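Local atomic coordinates of LS-24 (Lathyrus sativus, PDB entry 3LP9), a protein that probably binds hemin as a monomer or spermine as a dimer, and may take part in the oxidative stress response and polyamine biosynthesis. Residues 18-23 against 176-181; 124-127 against 132-135; 183-188 against 194-199. All coordinates share one frame; numbering follows the deposited sequence.

The three interactions sample a four-bladed hemopexin propeller in two ways. Interaction 1 crosses between blades, setting the second strand of the first against the inner strand of the fourth; it is small, fully buried and made of hydrocarbon alone. Interactions 2 and 3 are hairpins within single blades, the third and the fourth, so backbone hydrogen bonds carry them. Interaction 2 is mostly interior and adds aromatic rings, whereas interaction 3, farther from the chain centre, keeps one oily face and gives the other a salt bridge and a water. Interactions 1 and 3 share the fourth blade, whose strand 176-179 pairs with strand 185-190, and Tyr-124 of interaction 2 packs on Val-186 and Phe-188.

Interaction 1 of 3, residues 18-23 against 176-181; sequences AYFFIN and AAFASH
Phe-178 carries its CG between the backbone N and the carbonyl carbon (chi1 82°), and this raises the ring from strand 176-179 toward strand 17-22. Phe-20 turns the other way, with CG opposite its carbonyl carbon (chi1 -69°), and although its CB does not aim directly at the other segment, the far end of the ring does reach it. The two backbones stay well apart, the CA atoms of Ala-18 and Phe-178 being 8.2 Å from each other, so side chains alone fill the interval.

Two touches make up the contact. The methyl of Ala-18 sits over one face of the Phe-178 ring as a CH-pi contact, its CB 4.0 Å from the ring centroid and 3.6 Å from CE2 of Phe-178. Alanine suits this place, because its CB points toward the other strand and already touches the ring. Farther round the Phe-178 ring, its CE1 lies at the edge of the Phe-20 ring, 3.8 Å from CE1 of Phe-20. The ring planes are inclined by 56° with centroids 5.8 Å apart, an oblique pairing.

Other rings continue the cluster. Phe-178 and Tyr-31 pair edge-to-face, as do Phe-20 and Phe-189, so the first and fourth blades of the propeller join through an aromatic core. Nearby, His-181 adds polar links to Glu-17 O and Tyr-31 OH.

All three touching residues are buried and carry no polar side-chain atom. The attraction among them therefore rests on dispersion, CH-pi contact and the exclusion of water, forces that depend more on close fit than on any one directed bond.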
loop_
_atom_site.group_PDB
_atom_site.type_symbol
_atom_site.label_atom_id
_atom_site.label_comp_id
_atom_site.label_asym_id
_atom_site.label_seq_id
_atom_site.Cartn_x
_atom_site.Cartn_y
_atom_site.Cartn_z
ATOM N N ALA A 18 25.233 6.152 5.176
ATOM C CA ALA A 18 23.935 5.792 5.682
ATOM C C ALA A 18 22.857 6.607 4.932
ATOM O O ALA A 18 23.101 7.723 4.530
ATOM C CB ALA A 18 23.879 6.027 7.143
ATOM N N TYR A 19 21.680 5.999 4.703
ATOM C CA TYR A 19 20.522 6.659 4.078
ATOM C C TYR A 19 19.529 7.110 5.189
ATOM O O TYR A 19 19.189 6.341 6.108
ATOM C CB TYR A 19 19.837 5.674 3.099
ATOM C CG TYR A 19 20.685 5.210 1.949
ATOM C CD1 TYR A 19 20.605 5.854 0.701
ATOM C CD2 TYR A 19 21.571 4.136 2.081
ATOM C CE1 TYR A 19 21.381 5.425 -0.418
ATOM C CE2 TYR A 19 22.350 3.700 0.985
ATOM C CZ TYR A 19 22.247 4.364 -0.263
ATOM O OH TYR A 19 23.037 4.040 -1.348
ATOM N N PHE A 20 19.105 8.373 5.118
ATOM C CA PHE A 20 18.199 8.940 6.123
ATOM C C PHE A 20 16.958 9.246 5.345
ATOM O O PHE A 20 17.048 9.842 4.257
ATOM C CB PHE A 20 18.744 10.245 6.746
ATOM C CG PHE A 20 19.956 10.081 7.644
ATOM C CD1 PHE A 20 20.427 8.845 8.026
ATOM C CD2 PHE A 20 20.590 11.207 8.155
ATOM C CE1 PHE A 20 21.484 8.719 8.841
ATOM C CE2 PHE A 20 21.635 11.089 8.982
ATOM C CZ PHE A 20 22.104 9.808 9.305
ATOM N N PHE A 21 15.812 8.832 5.853
ATOM C CA PHE A 21 14.568 9.115 5.185
ATOM C C PHE A 21 13.759 10.166 5.931
ATOM O O PHE A 21 13.480 10.028 7.123
ATOM C CB PHE A 21 13.775 7.815 4.928
ATOM C CG PHE A 21 14.539 6.807 4.117
ATOM C CD1 PHE A 21 14.636 6.945 2.741
ATOM C CD2 PHE A 21 15.227 5.793 4.740
ATOM C CE1 PHE A 21 15.411 6.062 1.990
ATOM C CE2 PHE A 21 16.008 4.898 4.010
ATOM C CZ PHE A 21 16.100 5.034 2.611
ATOM N N ILE A 22 13.404 11.207 5.207
ATOM C CA ILE A 22 12.725 12.378 5.778
ATOM C C ILE A 22 11.563 12.697 4.882
ATOM O O ILE A 22 11.756 12.817 3.674
ATOM C CB ILE A 22 13.636 13.638 5.818
ATOM C CG1 ILE A 22 15.055 13.281 6.241
ATOM C CG2 ILE A 22 13.026 14.774 6.705
ATOM C CD1 ILE A 22 15.993 14.389 6.154
ATOM N N ASN A 23 10.357 12.842 5.457
ATOM C CA ASN A 23 9.153 13.074 4.663
ATOM C C ASN A 23 9.061 12.017 3.550
ATOM O O ASN A 23 9.102 10.848 3.816
ATOM C CB ASN A 23 9.089 14.535 4.143
ATOM C CG ASN A 23 9.129 15.548 5.282
ATOM O OD1 ASN A 23 8.698 15.253 6.411
ATOM N ND2 ASN A 23 9.658 16.741 5.009
ATOM N N ALA A 176 13.708 7.275 14.417
ATOM C CA ALA A 176 14.480 6.445 13.507
ATOM C C ALA A 176 15.754 5.925 14.219
ATOM O O ALA A 176 16.120 6.381 15.329
ATOM C CB ALA A 176 14.882 7.215 12.332
ATOM N N ALA A 177 16.463 5.027 13.536
ATOM C CA ALA A 177 17.706 4.485 14.055
ATOM C C ALA A 177 18.496 3.783 12.980
ATOM O O ALA A 177 17.974 3.550 11.905
ATOM C CB ALA A 177 17.428 3.555 15.223
ATOM N N PHE A 178 19.758 3.447 13.277
ATOM C CA PHE A 178 20.614 2.611 12.424
ATOM C C PHE A 178 21.910 2.262 13.174
ATOM O O PHE A 178 22.429 3.076 13.865
ATOM C CB PHE A 178 20.910 3.253 11.008
ATOM C CG PHE A 178 22.049 4.277 11.005
ATOM C CD1 PHE A 178 21.862 5.564 11.509
ATOM C CD2 PHE A 178 23.314 3.929 10.518
ATOM C CE1 PHE A 178 22.934 6.464 11.533
ATOM C CE2 PHE A 178 24.383 4.837 10.530
ATOM C CZ PHE A 178 24.204 6.082 11.030
ATOM N N ALA A 179 22.385 1.026 12.996
ATOM C CA ALA A 179 23.678 0.510 13.448
ATOM C C ALA A 179 24.853 1.122 12.641
ATOM O O ALA A 179 24.869 1.029 11.414
ATOM C CB ALA A 179 23.682 -0.960 13.267
ATOM N N SER A 180 25.836 1.682 13.353
ATOM C CA SER A 180 27.024 2.222 12.793
ATOM C C SER A 180 27.966 1.165 12.197
ATOM O O SER A 180 27.885 -0.046 12.490
ATOM C CB SER A 180 27.755 2.966 13.906
ATOM O OG SER A 180 28.697 3.906 13.405
ATOM N N HIS A 181 28.874 1.660 11.340
ATOM C CA HIS A 181 29.944 0.866 10.778
ATOM C C HIS A 181 30.940 0.595 11.923
ATOM O O HIS A 181 31.819 -0.308 11.857
ATOM C CB HIS A 181 30.610 1.650 9.670
ATOM C CG HIS A 181 29.785 1.755 8.422
ATOM N ND1 HIS A 181 29.853 0.822 7.400
ATOM C CD2 HIS A 181 28.920 2.705 7.995
ATOM C CE1 HIS A 181 29.039 1.177 6.412
ATOM N NE2 HIS A 181 28.456 2.309 6.754
#

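Interaction 2 of 3, residues 124-127 against 132-135; sequences YRST and VYLF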
loop_
_atom_site.group_PDB
_atom_site.type_symbol
_atom_site.label_atom_id
_atom_site.label_comp_id
_atom_site.label_asym_id
_atom_site.label_seq_id
_atom_site.Cartn_x
_atom_site.Cartn_y
_atom_site.Cartn_z
ATOM N N TYR A 124 17.176 -1.327 13.846
ATOM C CA TYR A 124 18.590 -1.375 13.516
ATOM C C TYR A 124 19.032 -2.807 13.513
ATOM O O TYR A 124 18.456 -3.657 14.189
ATOM C CB TYR A 124 19.482 -0.568 14.503
ATOM C CG TYR A 124 19.550 -1.041 15.938
ATOM C CD1 TYR A 124 18.651 -0.554 16.920
ATOM C CD2 TYR A 124 20.522 -1.966 16.353
ATOM C CE1 TYR A 124 18.744 -0.987 18.294
ATOM C CE2 TYR A 124 20.599 -2.391 17.661
ATOM C CZ TYR A 124 19.708 -1.889 18.649
ATOM O OH TYR A 124 19.867 -2.362 19.971
ATOM N N ARG A 125 20.089 -3.040 12.730
ATOM C CA ARG A 125 20.742 -4.331 12.494
ATOM C C ARG A 125 21.680 -4.712 13.634
ATOM O O ARG A 125 22.632 -4.032 13.912
ATOM C CB ARG A 125 21.526 -4.217 11.175
ATOM C CG ARG A 125 22.215 -5.500 10.705
ATOM C CD ARG A 125 21.129 -6.571 10.554
ATOM N NE ARG A 125 21.582 -7.690 9.789
ATOM C CZ ARG A 125 22.234 -8.729 10.283
ATOM N NH1 ARG A 125 22.555 -8.796 11.556
ATOM N NH2 ARG A 125 22.561 -9.705 9.466
ATOM N N SER A 126 21.426 -5.821 14.302
ATOM C CA SER A 126 22.383 -6.282 15.315
ATOM C C SER A 126 23.663 -6.774 14.620
ATOM O O SER A 126 23.627 -7.175 13.457
ATOM C CB SER A 126 21.770 -7.421 16.115
ATOM O OG SER A 126 22.740 -8.085 16.945
ATOM N N THR A 127 24.795 -6.756 15.330
ATOM C CA THR A 127 26.057 -7.233 14.774
ATOM C C THR A 127 25.950 -8.756 14.839
ATOM O O THR A 127 26.724 -9.521 14.211
ATOM C CB THR A 127 27.326 -6.765 15.646
ATOM O OG1 THR A 127 27.058 -6.976 17.030
ATOM C CG2 THR A 127 27.632 -5.334 15.450
ATOM N N VAL A 132 17.767 -8.411 14.675
ATOM C CA VAL A 132 17.278 -7.029 14.400
ATOM C C VAL A 132 16.463 -6.586 15.627
ATOM O O VAL A 132 15.759 -7.399 16.235
ATOM C CB VAL A 132 16.380 -6.912 13.117
ATOM C CG1 VAL A 132 16.001 -5.493 12.818
ATOM C CG2 VAL A 132 17.029 -7.501 11.908
ATOM N N TYR A 133 16.598 -5.327 16.013
ATOM C CA TYR A 133 15.740 -4.713 17.022
ATOM C C TYR A 133 14.817 -3.731 16.392
ATOM O O TYR A 133 15.237 -2.859 15.662
ATOM C CB TYR A 133 16.562 -4.018 18.112
ATOM C CG TYR A 133 17.521 -4.979 18.801
ATOM C CD1 TYR A 133 17.219 -5.545 20.063
ATOM C CD2 TYR A 133 18.724 -5.334 18.185
ATOM C CE1 TYR A 133 18.102 -6.426 20.659
ATOM C CE2 TYR A 133 19.589 -6.220 18.765
ATOM C CZ TYR A 133 19.280 -6.757 19.988
ATOM O OH TYR A 133 20.190 -7.620 20.560
ATOM N N LEU A 134 13.540 -3.859 16.708
ATOM C CA LEU A 134 12.533 -2.973 16.165
ATOM C C LEU A 134 11.772 -2.260 17.308
ATOM O O LEU A 134 11.504 -2.861 18.327
ATOM C CB LEU A 134 11.589 -3.781 15.200
ATOM C CG LEU A 134 12.303 -4.576 14.083
ATOM C CD1 LEU A 134 12.633 -5.993 14.617
ATOM C CD2 LEU A 134 11.606 -4.707 12.794
ATOM N N PHE A 135 11.353 -1.004 17.076
ATOM C CA PHE A 135 10.706 -0.169 18.077
ATOM C C PHE A 135 9.368 0.351 17.610
ATOM O O PHE A 135 9.248 0.797 16.484
ATOM C CB PHE A 135 11.625 1.034 18.467
ATOM C CG PHE A 135 12.967 0.595 19.033
ATOM C CD1 PHE A 135 13.168 0.491 20.410
ATOM C CD2 PHE A 135 14.022 0.214 18.170
ATOM C CE1 PHE A 135 14.379 0.069 20.915
ATOM C CE2 PHE A 135 15.269 -0.253 18.659
ATOM C CZ PHE A 135 15.442 -0.320 20.029
HETATM O O HOH W 1 21.300 -9.264 18.668
#
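Tyr-124 and Tyr-133 form an antiparallel hydrogen-bonded pair, Tyr-133 N giving its hydrogen to Tyr-124 O at 3.1 Å and Tyr-124 N returning the bond to Tyr-133 O, while Arg-125 and Val-132 follow as a non-hydrogen-bonded pair. Both tyrosines stand on the same face of the sheet. With CG of Tyr-124 held between its backbone N and carbonyl carbon (chi1 65°), the ring leans across toward the neighbouring strand. CB of Tyr-133 lies over one face of that ring, 4.1 Å from its centroid, and CE2 of Tyr-124 comes within 3.5 Å of CD2 of Tyr-133. The two planes are nearly parallel, 17° apart, but are slid so far that they scarcely overlap; what covers the Tyr-133 face is the OH of Tyr-124, near the rim. On the Phe-135 side, CE1 of Tyr-124 sits at the edge of that ring, in its plane, 3.6 Å from CE2 of Phe-135.

Tyrosine suits this buried place because its ring packs among aromatics while its OH finds a hydrogen bond with Tyr-162 OH. An alanine at Tyr-124 would remove the ring and is likely to open a gap beside Tyr-133 and Phe-135 and leave the Tyr-162 hydroxyl without this mate.

Toward the turn, CB of Ser-126 touches the edge of the Tyr-133 ring, 3.6 Å from CE2. One water joins Ser-126 OG to Tyr-133 OH, and the same OG also bonds Arg-128 N, tying the side chain to the loop.

The arrangement is a beta hairpin formed by the first two strands of a propeller blade. The inner strand follows directly on Asp-121, a ligand of the calcium ion, as expected of the hemopexin fold, where inner strands line the central channel.

Interaction 3 of 3, residues 183-188 against 194-199; sequences TNEVYF and YARVKV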
loop_
_atom_site.group_PDB
_atom_site.type_symbol
_atom_site.label_atom_id
_atom_site.label_comp_id
_atom_site.label_asym_id
_atom_site.label_seq_id
_atom_site.Cartn_x
_atom_site.Cartn_y
_atom_site.Cartn_z
ATOM N N THR A 183 31.717 -0.912 15.267
ATOM C CA THR A 183 31.195 -2.133 15.875
ATOM C C THR A 183 30.402 -1.906 17.153
ATOM O O THR A 183 30.956 -1.411 18.122
ATOM C CB THR A 183 32.307 -3.106 16.216
ATOM O OG1 THR A 183 33.118 -3.235 15.065
ATOM C CG2 THR A 183 31.723 -4.492 16.524
ATOM N N ASN A 184 29.132 -2.329 17.134
ATOM C CA ASN A 184 28.228 -2.214 18.276
ATOM C C ASN A 184 27.867 -0.784 18.738
ATOM O O ASN A 184 27.531 -0.559 19.921
ATOM C CB ASN A 184 28.701 -3.072 19.450
ATOM C CG ASN A 184 28.477 -4.521 19.201
ATOM O OD1 ASN A 184 27.417 -4.928 18.750
ATOM N ND2 ASN A 184 29.468 -5.333 19.522
ATOM N N GLU A 185 27.894 0.160 17.805
ATOM C CA GLU A 185 27.448 1.490 18.112
ATOM C C GLU A 185 26.184 1.758 17.299
ATOM O O GLU A 185 26.084 1.346 16.144
ATOM C CB GLU A 185 28.525 2.526 17.820
ATOM C CG GLU A 185 29.686 2.474 18.796
ATOM C CD GLU A 185 30.684 3.588 18.596
ATOM O OE1 GLU A 185 30.305 4.730 18.146
ATOM O OE2 GLU A 185 31.859 3.317 18.927
ATOM N N VAL A 186 25.217 2.448 17.906
ATOM C CA VAL A 186 23.890 2.603 17.311
ATOM C C VAL A 186 23.490 4.037 17.478
ATOM O O VAL A 186 23.863 4.661 18.456
ATOM C CB VAL A 186 22.814 1.620 17.941
ATOM C CG1 VAL A 186 21.533 1.692 17.151
ATOM C CG2 VAL A 186 23.348 0.204 17.960
ATOM N N TYR A 187 22.794 4.558 16.472
ATOM C CA TYR A 187 22.295 5.897 16.481
ATOM C C TYR A 187 20.796 5.837 16.575
ATOM O O TYR A 187 20.153 5.085 15.860
ATOM C CB TYR A 187 22.716 6.681 15.213
ATOM C CG TYR A 187 24.155 7.055 15.124
ATOM C CD1 TYR A 187 24.676 8.056 15.920
ATOM C CD2 TYR A 187 25.022 6.389 14.236
ATOM C CE1 TYR A 187 26.031 8.396 15.860
ATOM C CE2 TYR A 187 26.353 6.717 14.143
ATOM C CZ TYR A 187 26.860 7.704 14.968
ATOM O OH TYR A 187 28.174 8.000 14.908
ATOM N N PHE A 188 20.236 6.650 17.459
ATOM C CA PHE A 188 18.766 6.784 17.680
ATOM C C PHE A 188 18.449 8.224 17.454
ATOM O O PHE A 188 19.161 9.111 17.946
ATOM C CB PHE A 188 18.347 6.373 19.139
ATOM C CG PHE A 188 18.533 4.908 19.429
ATOM C CD1 PHE A 188 17.487 3.988 19.189
ATOM C CD2 PHE A 188 19.761 4.422 19.894
ATOM C CE1 PHE A 188 17.693 2.626 19.398
ATOM C CE2 PHE A 188 19.942 3.075 20.121
ATOM C CZ PHE A 188 18.886 2.178 19.874
ATOM N N TYR A 194 19.611 13.279 18.952
ATOM C CA TYR A 194 20.138 11.968 18.575
ATOM C C TYR A 194 20.840 11.443 19.853
ATOM O O TYR A 194 21.256 12.215 20.746
ATOM C CB TYR A 194 21.134 12.071 17.372
ATOM C CG TYR A 194 22.499 12.597 17.791
ATOM C CD1 TYR A 194 22.724 13.965 17.900
ATOM C CD2 TYR A 194 23.526 11.721 18.155
ATOM C CE1 TYR A 194 23.961 14.467 18.395
ATOM C CE2 TYR A 194 24.750 12.185 18.616
ATOM C CZ TYR A 194 24.979 13.535 18.738
ATOM O OH TYR A 194 26.186 13.999 19.220
ATOM N N ALA A 195 21.001 10.136 19.921
ATOM C CA ALA A 195 21.736 9.508 20.993
ATOM C C ALA A 195 22.669 8.503 20.254
ATOM O O ALA A 195 22.259 7.745 19.370
ATOM C CB ALA A 195 20.784 8.835 21.920
ATOM N N ARG A 196 23.956 8.611 20.529
ATOM C CA ARG A 196 24.936 7.669 20.010
ATOM C C ARG A 196 25.137 6.668 21.136
ATOM O O ARG A 196 25.674 6.994 22.161
ATOM C CB ARG A 196 26.239 8.372 19.673
ATOM C CG ARG A 196 27.212 7.404 19.127
ATOM C CD ARG A 196 28.549 7.798 19.561
ATOM N NE ARG A 196 29.613 7.677 18.549
ATOM C CZ ARG A 196 30.596 8.564 18.470
ATOM N NH1 ARG A 196 30.571 9.616 19.281
ATOM N NH2 ARG A 196 31.562 8.422 17.573
ATOM N N VAL A 197 24.657 5.444 20.934
ATOM C CA VAL A 197 24.707 4.424 22.017
ATOM C C VAL A 197 25.719 3.323 21.734
ATOM O O VAL A 197 25.950 2.970 20.584
ATOM C CB VAL A 197 23.274 3.816 22.228
ATOM C CG1 VAL A 197 23.262 2.818 23.280
ATOM C CG2 VAL A 197 22.309 4.928 22.606
ATOM N N LYS A 198 26.288 2.746 22.789
ATOM C CA LYS A 198 27.164 1.558 22.697
ATOM C C LYS A 198 26.392 0.413 23.323
ATOM O O LYS A 198 26.048 0.465 24.515
ATOM C CB LYS A 198 28.481 1.796 23.458
ATOM C CG LYS A 198 29.234 0.507 23.997
ATOM C CD LYS A 198 29.951 -0.194 22.884
ATOM C CE LYS A 198 31.388 0.213 22.929
ATOM N NZ LYS A 198 32.133 -0.887 22.205
ATOM N N VAL A 199 26.084 -0.607 22.518
ATOM C CA VAL A 199 25.327 -1.746 22.991
ATOM C C VAL A 199 26.223 -2.984 23.051
ATOM O O VAL A 199 27.419 -2.963 22.720
ATOM C CB VAL A 199 24.030 -2.004 22.204
ATOM C CG1 VAL A 199 23.286 -0.698 21.899
ATOM C CG2 VAL A 199 24.331 -2.701 20.888
HETATM O O HOH W 2 32.702 1.034 19.707
#
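Arg-196 runs alongside Tyr-187 on one face of the sheet, and its chain can be traced outward. CB lies 3.8 Å from CE1 of Tyr-187, and CG, set opposite the backbone N (chi1 -179°), comes closer to the same carbon at 3.6 Å. CD leaves the ring and approaches Glu-185 OE1. NE then donates a weak hydrogen bond to Glu-185 OE1 at 3.1 Å, bent to 131°, as part of a salt bridge, while NH2 stays 3.9 Å from that OE1. The guanidinium plane is tilted 21° from that of the Tyr-187 ring and steeply inclined to the carboxylate, so the bridge uses one nitrogen and one oxygen. Arginine suits the site because its CB and CG pack beside CE1 of the ring and its charged end meets glutamate. The Tyr-187 OH bonds Tyr-217 OH.

The other carboxylate oxygen, Glu-185 OE2, accepts a hydrogen bond from a water that also accepts one from Lys-198 NZ, linking the opposite charges indirectly.

The opposite face is hydrocarbon: CD2 of buried Phe-188 packs 3.8 Å from CG2 of buried Val-197. At its end, CG2 of Val-186 meets CG1 of the partly exposed Val-199.

Backbone bonds pair Val-186 with Val-197 and Phe-188 with Ala-195 in both directions. This antiparallel beta hairpin, polar beside Glu-185 and apolar beside Phe-188, forms the middle strands of the fourth blade of the hemopexin propeller.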